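Local coordinates for proteasome activator protein PA26 (Trypanosoma brucei, PDB 1YAR) that probably binds as a ring to the ends of the 20S proteasome and opens its gate, so that peptides can be degraded without ATP, at residues G37-I42 / T209-V214; C89-I94 / D124-K129; R101-K106 / L111-Q116. One frame throughout, in Å; residues are numbered along the deposited sequence.

Interaction 1: G37-I42 / T209-V214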
loop_
_atom_site.group_PDB
_atom_site.type_symbol
_atom_site.label_atom_id
_atom_site.label_comp_id
_atom_site.label_asym_id
_atom_site.label_seq_id
_atom_site.Cartn_x
_atom_site.Cartn_y
_atom_site.Cartn_z
ATOM N N GLY O 37 35.213 64.953 83.656
ATOM C CA GLY O 37 35.885 66.118 84.237
ATOM C C GLY O 37 36.047 67.332 83.331
ATOM O O GLY O 37 35.951 68.466 83.792
ATOM N N THR O 38 36.310 67.107 82.046
ATOM C CA THR O 38 36.518 68.226 81.104
ATOM C C THR O 38 35.273 69.091 80.964
ATOM O O THR O 38 35.340 70.296 81.147
ATOM C CB THR O 38 36.960 67.706 79.745
ATOM O OG1 THR O 38 38.214 67.032 79.902
ATOM C CG2 THR O 38 37.297 68.876 78.779
ATOM N N LEU O 39 34.142 68.472 80.660
ATOM C CA LEU O 39 32.883 69.214 80.534
ATOM C C LEU O 39 32.470 69.911 81.832
ATOM O O LEU O 39 31.934 71.037 81.813
ATOM C CB LEU O 39 31.775 68.310 80.003
ATOM C CG LEU O 39 31.994 67.917 78.526
ATOM C CD1 LEU O 39 31.139 66.716 78.160
ATOM C CD2 LEU O 39 31.694 69.097 77.610
ATOM N N GLN O 40 32.708 69.226 82.957
ATOM C CA GLN O 40 32.511 69.830 84.279
ATOM C C GLN O 40 33.404 71.067 84.492
ATOM O O GLN O 40 32.919 72.076 84.981
ATOM C CB GLN O 40 32.727 68.794 85.385
ATOM C CG GLN O 40 31.688 67.679 85.431
ATOM C CD GLN O 40 32.114 66.527 86.353
ATOM O OE1 GLN O 40 32.890 66.743 87.294
ATOM N NE2 GLN O 40 31.631 65.306 86.072
ATOM N N GLU O 41 34.684 71.007 84.111
ATOM C CA GLU O 41 35.576 72.172 84.258
ATOM C C GLU O 41 35.124 73.317 83.339
ATOM O O GLU O 41 35.076 74.482 83.751
ATOM C CB GLU O 41 37.046 71.797 84.033
ATOM C CG GLU O 41 38.045 72.963 83.933
ATOM C CD GLU O 41 38.212 73.784 85.225
ATOM O OE1 GLU O 41 37.695 73.377 86.298
ATOM O OE2 GLU O 41 38.873 74.853 85.173
ATOM N N ILE O 42 34.768 72.977 82.098
ATOM C CA ILE O 42 34.235 73.979 81.163
ATOM C C ILE O 42 33.023 74.708 81.757
ATOM O O ILE O 42 32.963 75.946 81.716
ATOM C CB ILE O 42 33.911 73.358 79.780
ATOM C CG1 ILE O 42 35.196 72.860 79.090
ATOM C CG2 ILE O 42 33.255 74.389 78.891
ATOM C CD1 ILE O 42 34.909 71.991 77.841
ATOM N N THR O 209 29.946 71.991 72.976
ATOM C CA THR O 209 29.285 71.381 71.805
ATOM C C THR O 209 30.271 70.543 70.979
ATOM O O THR O 209 29.957 69.401 70.632
ATOM C CB THR O 209 28.659 72.468 70.928
ATOM O OG1 THR O 209 27.681 73.163 71.702
ATOM C CG2 THR O 209 27.871 71.831 69.765
ATOM N N MET O 210 31.440 71.106 70.676
ATOM C CA MET O 210 32.466 70.387 69.915
ATOM C C MET O 210 32.946 69.150 70.657
ATOM O O MET O 210 32.941 68.050 70.114
ATOM C CB MET O 210 33.652 71.285 69.587
ATOM C CG MET O 210 33.477 72.066 68.298
ATOM S SD MET O 210 33.675 71.193 66.707
ATOM C CE MET O 210 33.344 69.453 67.026
ATOM N N VAL O 211 33.328 69.333 71.920
ATOM C CA VAL O 211 33.749 68.208 72.747
ATOM C C VAL O 211 32.702 67.076 72.741
ATOM O O VAL O 211 33.041 65.910 72.477
ATOM C CB VAL O 211 34.178 68.681 74.179
ATOM C CG1 VAL O 211 34.425 67.468 75.103
ATOM C CG2 VAL O 211 35.470 69.489 74.084
ATOM N N ARG O 212 31.435 67.410 72.967
ATOM C CA ARG O 212 30.365 66.405 72.938
ATOM C C ARG O 212 30.256 65.711 71.569
ATOM O O ARG O 212 30.088 64.485 71.498
ATOM C CB ARG O 212 29.026 67.015 73.347
ATOM C CG ARG O 212 28.992 67.445 74.813
ATOM C CD ARG O 212 27.643 67.918 75.318
ATOM N NE ARG O 212 27.622 67.853 76.783
ATOM C CZ ARG O 212 27.674 68.912 77.584
ATOM N NH1 ARG O 212 27.695 70.151 77.074
ATOM N NH2 ARG O 212 27.672 68.730 78.911
ATOM N N ALA O 213 30.370 66.495 70.494
ATOM C CA ALA O 213 30.328 65.957 69.124
ATOM C C ALA O 213 31.467 64.958 68.905
ATOM O O ALA O 213 31.265 63.930 68.265
ATOM C CB ALA O 213 30.429 67.103 68.089
ATOM N N VAL O 214 32.662 65.270 69.421
ATOM C CA VAL O 214 33.836 64.376 69.261
ATOM C C VAL O 214 33.714 63.078 70.092
ATOM O O VAL O 214 34.040 61.989 69.609
ATOM C CB VAL O 214 35.202 65.090 69.535
ATOM C CG1 VAL O 214 36.364 64.120 69.393
ATOM C CG2 VAL O 214 35.437 66.264 68.548
#

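Interaction 2: C89-I94 / D124-K129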
loop_
_atom_site.group_PDB
_atom_site.type_symbol
_atom_site.label_atom_id
_atom_site.label_comp_id
_atom_site.label_asym_id
_atom_site.label_seq_id
_atom_site.Cartn_x
_atom_site.Cartn_y
_atom_site.Cartn_z
ATOM N N CYS O 89 46.291 69.153 74.020
ATOM C CA CYS O 89 47.223 68.028 74.157
ATOM C C CYS O 89 46.501 66.667 74.143
ATOM O O CYS O 89 47.005 65.689 73.597
ATOM C CB CYS O 89 48.128 68.213 75.399
ATOM S SG CYS O 89 49.246 69.640 75.258
ATOM N N GLN O 90 45.313 66.609 74.729
ATOM C CA GLN O 90 44.493 65.404 74.698
ATOM C C GLN O 90 44.018 65.087 73.262
ATOM O O GLN O 90 44.039 63.934 72.841
ATOM C CB GLN O 90 43.321 65.571 75.655
ATOM C CG GLN O 90 43.793 65.404 77.133
ATOM C CD GLN O 90 42.919 66.098 78.156
ATOM O OE1 GLN O 90 41.922 66.749 77.825
ATOM N NE2 GLN O 90 43.310 65.968 79.435
ATOM N N ALA O 91 43.622 66.118 72.520
ATOM C CA ALA O 91 43.260 65.947 71.096
ATOM C C ALA O 91 44.415 65.369 70.263
ATOM O O ALA O 91 44.202 64.536 69.378
ATOM C CB ALA O 91 42.808 67.265 70.513
ATOM N N GLU O 92 45.642 65.812 70.552
ATOM C CA GLU O 92 46.818 65.331 69.825
ATOM C C GLU O 92 47.101 63.854 70.084
ATOM O O GLU O 92 47.596 63.159 69.203
ATOM C CB GLU O 92 48.048 66.181 70.143
ATOM C CG GLU O 92 47.970 67.612 69.611
ATOM C CD GLU O 92 48.203 67.720 68.112
ATOM O OE1 GLU O 92 48.701 66.766 67.480
ATOM O OE2 GLU O 92 47.888 68.789 67.547
ATOM N N THR O 93 46.776 63.378 71.292
ATOM C CA THR O 93 46.840 61.953 71.594
ATOM C C THR O 93 45.886 61.182 70.687
ATOM O O THR O 93 46.280 60.173 70.095
ATOM C CB THR O 93 46.512 61.731 73.082
ATOM O OG1 THR O 93 47.546 62.351 73.862
ATOM C CG2 THR O 93 46.553 60.244 73.457
ATOM N N ILE O 94 44.641 61.645 70.569
ATOM C CA ILE O 94 43.688 60.947 69.689
ATOM C C ILE O 94 44.172 60.986 68.246
ATOM O O ILE O 94 44.115 59.984 67.543
ATOM C CB ILE O 94 42.259 61.485 69.792
ATOM C CG1 ILE O 94 41.764 61.426 71.243
ATOM C CG2 ILE O 94 41.342 60.640 68.873
ATOM C CD1 ILE O 94 40.414 62.117 71.483
ATOM N N ASP O 124 40.885 68.142 64.041
ATOM C CA ASP O 124 41.542 69.333 63.482
ATOM C C ASP O 124 40.739 70.625 63.676
ATOM O O ASP O 124 41.304 71.662 64.059
ATOM C CB ASP O 124 41.808 69.145 61.994
ATOM C CG ASP O 124 42.941 68.180 61.714
ATOM O OD1 ASP O 124 43.731 67.870 62.645
ATOM O OD2 ASP O 124 43.116 67.668 60.573
ATOM N N GLU O 125 39.440 70.569 63.373
ATOM C CA GLU O 125 38.539 71.706 63.594
ATOM C C GLU O 125 38.526 72.114 65.067
ATOM O O GLU O 125 38.576 73.300 65.388
ATOM C CB GLU O 125 37.101 71.389 63.149
ATOM C CG GLU O 125 36.207 72.638 63.069
ATOM C CD GLU O 125 34.732 72.341 62.810
ATOM O OE1 GLU O 125 34.386 71.187 62.446
ATOM O OE2 GLU O 125 33.902 73.264 62.994
ATOM N N LEU O 126 38.446 71.133 65.955
ATOM C CA LEU O 126 38.547 71.416 67.390
ATOM C C LEU O 126 39.830 72.176 67.728
ATOM O O LEU O 126 39.784 73.202 68.408
ATOM C CB LEU O 126 38.430 70.127 68.216
ATOM C CG LEU O 126 38.806 70.184 69.703
ATOM C CD1 LEU O 126 37.826 71.057 70.462
ATOM C CD2 LEU O 126 38.817 68.775 70.294
ATOM N N GLU O 127 40.969 71.680 67.249
ATOM C CA GLU O 127 42.265 72.261 67.616
ATOM C C GLU O 127 42.558 73.597 66.969
ATOM O O GLU O 127 43.077 74.510 67.625
ATOM C CB GLU O 127 43.402 71.292 67.273
ATOM C CG GLU O 127 43.382 70.002 68.061
ATOM C CD GLU O 127 44.677 69.233 67.878
ATOM O OE1 GLU O 127 45.729 69.883 67.789
ATOM O OE2 GLU O 127 44.657 67.996 67.807
ATOM N N ILE O 128 42.236 73.708 65.682
ATOM C CA ILE O 128 42.578 74.897 64.908
ATOM C C ILE O 128 41.500 75.981 65.048
ATOM O O ILE O 128 41.804 77.146 65.327
ATOM C CB ILE O 128 42.795 74.533 63.411
ATOM C CG1 ILE O 128 43.881 73.454 63.230
ATOM C CG2 ILE O 128 43.075 75.781 62.572
ATOM C CD1 ILE O 128 45.160 73.667 64.003
ATOM N N LYS O 129 40.246 75.597 64.855
ATOM C CA LYS O 129 39.177 76.572 64.846
ATOM C C LYS O 129 38.598 76.835 66.233
ATOM O O LYS O 129 38.610 77.974 66.679
ATOM C CB LYS O 129 38.082 76.181 63.859
ATOM C CG LYS O 129 38.560 76.114 62.421
ATOM C CD LYS O 129 37.418 75.670 61.523
ATOM C CE LYS O 129 37.788 75.712 60.040
ATOM N NZ LYS O 129 36.654 75.144 59.213
#

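Interaction 3: R101-K106 / L111-Q116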
loop_
_atom_site.group_PDB
_atom_site.type_symbol
_atom_site.label_atom_id
_atom_site.label_comp_id
_atom_site.label_asym_id
_atom_site.label_seq_id
_atom_site.Cartn_x
_atom_site.Cartn_y
_atom_site.Cartn_z
ATOM N N ARG O 101 47.778 54.777 62.274
ATOM C CA ARG O 101 47.109 53.584 61.720
ATOM C C ARG O 101 46.432 53.819 60.362
ATOM O O ARG O 101 45.672 52.975 59.876
ATOM C CB ARG O 101 46.112 53.011 62.724
ATOM C CG ARG O 101 46.760 52.496 63.996
ATOM C CD ARG O 101 45.775 52.153 65.102
ATOM N NE ARG O 101 46.453 51.482 66.221
ATOM C CZ ARG O 101 47.128 52.087 67.198
ATOM N NH1 ARG O 101 47.235 53.418 67.245
ATOM N NH2 ARG O 101 47.705 51.343 68.148
ATOM N N ILE O 102 46.707 54.957 59.739
ATOM C CA ILE O 102 46.251 55.170 58.357
ATOM C C ILE O 102 47.040 54.181 57.524
ATOM O O ILE O 102 48.259 54.167 57.613
ATOM C CB ILE O 102 46.489 56.629 57.910
ATOM C CG1 ILE O 102 45.549 57.567 58.676
ATOM C CG2 ILE O 102 46.279 56.774 56.376
ATOM C CD1 ILE O 102 45.960 59.053 58.581
ATOM N N PRO O 103 46.358 53.309 56.771
ATOM C CA PRO O 103 47.044 52.191 56.112
ATOM C C PRO O 103 47.702 52.554 54.794
ATOM O O PRO O 103 47.606 53.710 54.344
ATOM C CB PRO O 103 45.914 51.177 55.881
ATOM C CG PRO O 103 44.673 52.034 55.684
ATOM C CD PRO O 103 44.895 53.269 56.567
ATOM N N GLU O 104 48.354 51.561 54.182
ATOM C CA GLU O 104 48.972 51.691 52.866
ATOM C C GLU O 104 48.021 52.436 51.919
ATOM O O GLU O 104 46.849 52.101 51.845
ATOM C CB GLU O 104 49.248 50.297 52.291
ATOM C CG GLU O 104 50.026 50.273 50.995
ATOM C CD GLU O 104 49.944 48.918 50.289
ATOM O OE1 GLU O 104 50.141 47.886 50.948
ATOM O OE2 GLU O 104 49.655 48.892 49.068
ATOM N N HIS O 105 48.543 53.429 51.208
ATOM C CA HIS O 105 47.745 54.232 50.296
ATOM C C HIS O 105 47.279 53.403 49.097
ATOM O O HIS O 105 48.088 52.835 48.373
ATOM C CB HIS O 105 48.555 55.421 49.806
ATOM C CG HIS O 105 47.779 56.348 48.928
ATOM N ND1 HIS O 105 47.218 57.520 49.393
ATOM C CD2 HIS O 105 47.466 56.271 47.612
ATOM C CE1 HIS O 105 46.597 58.127 48.392
ATOM N NE2 HIS O 105 46.724 57.385 47.307
ATOM N N LYS O 106 45.968 53.310 48.915
ATOM C CA LYS O 106 45.417 52.590 47.768
ATOM C C LYS O 106 44.261 53.357 47.145
ATOM O O LYS O 106 43.711 54.276 47.758
ATOM C CB LYS O 106 44.903 51.206 48.178
ATOM C CG LYS O 106 45.940 50.233 48.715
ATOM C CD LYS O 106 45.247 48.956 49.156
ATOM C CE LYS O 106 46.252 47.881 49.572
ATOM N NZ LYS O 106 46.993 47.312 48.419
ATOM N N LEU O 111 36.878 52.531 52.722
ATOM C CA LEU O 111 35.721 52.920 53.541
ATOM C C LEU O 111 36.131 53.236 54.989
ATOM O O LEU O 111 35.622 54.199 55.584
ATOM C CB LEU O 111 34.652 51.832 53.540
ATOM C CG LEU O 111 34.123 51.383 52.172
ATOM C CD1 LEU O 111 33.242 50.160 52.352
ATOM C CD2 LEU O 111 33.389 52.521 51.486
ATOM N N GLY O 112 37.040 52.422 55.538
ATOM C CA GLY O 112 37.596 52.657 56.881
ATOM C C GLY O 112 38.497 53.870 56.903
ATOM O O GLY O 112 38.452 54.653 57.853
ATOM N N VAL O 113 39.331 54.018 55.870
ATOM C CA VAL O 113 40.221 55.172 55.719
ATOM C C VAL O 113 39.422 56.495 55.707
ATOM O O VAL O 113 39.835 57.505 56.307
ATOM C CB VAL O 113 41.111 55.041 54.442
ATOM C CG1 VAL O 113 41.997 56.247 54.286
ATOM C CG2 VAL O 113 41.965 53.762 54.526
ATOM N N ALA O 114 38.274 56.473 55.032
ATOM C CA ALA O 114 37.370 57.629 55.025
ATOM C C ALA O 114 36.883 57.994 56.438
ATOM O O ALA O 114 36.770 59.182 56.777
ATOM C CB ALA O 114 36.186 57.363 54.086
ATOM N N VAL O 115 36.615 56.982 57.269
ATOM C CA VAL O 115 36.226 57.202 58.676
ATOM C C VAL O 115 37.386 57.870 59.434
ATOM O O VAL O 115 37.178 58.844 60.161
ATOM C CB VAL O 115 35.827 55.882 59.381
ATOM C CG1 VAL O 115 35.432 56.122 60.831
ATOM C CG2 VAL O 115 34.669 55.188 58.645
ATOM N N GLN O 116 38.606 57.359 59.250
ATOM C CA GLN O 116 39.788 57.963 59.858
ATOM C C GLN O 116 39.963 59.441 59.489
ATOM O O GLN O 116 40.170 60.288 60.376
ATOM C CB GLN O 116 41.028 57.178 59.464
ATOM C CG GLN O 116 41.057 55.771 60.020
ATOM C CD GLN O 116 42.316 55.061 59.619
ATOM O OE1 GLN O 116 42.735 55.141 58.450
ATOM N NE2 GLN O 116 42.972 54.409 60.588
#

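Interaction 1: G37-I42 / T209-V214
L39 carries this helix-to-helix contact, with V211 and R212 on the far side. The nearest CA atoms, those of L39 and V211, are 7.9 Å apart, and side chains make the contact. No hydrogen bond or salt bridge joins the two segments.

The tight part is the branched end of L39. Its CG sits beside the backbone N (chi1 -69°), and this points the two methyls at helix 183-226. CD2 meets V211 CG1 at 4.0 Å, the two side chains sliding past each other in opposite directions. The same CD2 also lies over the centre of one face of the R212 guanidinium, 4.0 Å above its plane. CD1 stands 3.9 Å from R212 NE and touches the aliphatic stem at CG. The extended arm of R212 thus brings its flat end back over the leucine, although its CB does not point that way. L39 and V211 are buried.

The contact is looser elsewhere. T38 and I42 point toward residues 209-214 without touching them. I42 packs instead on T204 and L207, earlier on the same helix. Q40 points away and is exposed. R212 is partly exposed and packs on Y22 of a neighbouring subunit.

The contact joins the first and last long helices, 24-57 and 183-226, of the helical bundle typical of 11S activator subunits. L39 also reaches S208 and I215 on helix 183-226. V211 and V214 rest on W34 of helix 24-57, about one turn before T38. T38 and I42 turn as well to V87 and L83 of helix 71-99, which packs alongside.

Interaction 2: C89-I94 / D124-K129
A91 and E92 on helix 71-99 meet L126 and E127 on helix 111-130. The two helices run roughly antiparallel, at 148° between their directions. Their axes come within 10.1 Å, and the CA atoms of A91 and E127 are 7.3 Å apart.

The apolar part centres on A91. Its CB faces the other helix and lies 3.7 Å from E127 CG, against the methylene stem of the glutamate. L126 CD2 reaches the same methyl at 4.3 Å. E127 OE2 also comes to 3.4 Å from A91 CB, so the acid end is partly bedded on carbon.

The polar part is a pair of acids. E92 bends at chi2 (-76°), which swings its carboxylate over to helix 111-130. E127 extends beyond CG to meet it. E92 OE2 and E127 OE1 are only 2.4 Å apart, and the two carboxylate planes are turned 75° against each other. At so short a distance one acid probably holds a proton, but the exact spacing should be treated with caution. Burial would also favour a protonated acid.

Other partners help to hold E92. Its OE2 is hydrogen-bonded to H206 ND1 of a neighbouring subunit, and its OE1 to T209 OG1 of that same subunit, which also packs against C89, E127 and I128. R95, on the same helix, makes a long, weak ion pair with OE1 and a salt bridge with D124.

The backbone adds one irregular feature. Helix 111-130 widens into a pi-type turn at 125-129.

Within the bundle, L126 also touches W34 of helix 24-57 and L207 of helix 183-226. I94 packs on V30 and I31 of helix 24-57 and on Y218 of helix 183-226.

Interaction 3: R101-K106 / L111-Q116
Q116 holds its CG beside its own backbone N (chi1 -66°) and runs extended beyond CG, which carries its amide from the helix to the loop at R101, I102 and P103. V113, one turn earlier, has CG2 anti to its carbonyl carbon, and this methyl is the one that meets P103.

The hydrogen bond from Q116 NE2 to R101 O is 3.1 Å long and almost straight at the hydrogen (178°). R101 O lies in the plane of the Q116 amide. Seen from the acceptor the approach is unusual: the donor stands above the carbonyl plane, with a C=O...N angle of 97°. NE2 also gives a hydrogen bond to L225 O. Q116 OE1 is packed on carbon instead, 3.5 Å from I102 CA and 3.4 Å from P103 CD. It is buried and has no polar partner in the model.

Residues 101-106 belong to the loop between helices 71-99 and 111-130. In 11S activators this is the activation loop, which meets the proteasome surface and promotes gate opening. Here the start of that loop packs on the first turns of the following helix.

P103 CG lies 3.4 Å from V113 CG2, tighter than usual for two carbons. Further on, K106 NZ forms a salt bridge with E104 OE2 at 3.2 Å, and a second one with an acidic side chain of another protein, probably a proteasome subunit. The guanidinium of R101 turns the other way, to Y22 O, R19 O and V97 O. I102 O accepts a hydrogen bond from N216 of a neighbouring subunit.

In the fold
Interactions 1 and 2 lie in the buried middle of the helical bundle, with centres 13 Å apart. They touch where M210 packs on L126 through its CB. Interaction 3 is a surface contact, about 27 Å from interaction 1 and 19 Å from interaction 2, centre to centre. It shares helix 111-130 with interaction 2. Chemistry follows place. Interaction 1 packs a leucine on a valine and the face of an arginine, with no polar bond between the segments. Interaction 2 sets two acids together in the core, and interaction 3 ties a loop to a helix by an amide. Along the chain, 3 is nested within 2, and 2 within 1. All three contacts also border neighbouring subunits.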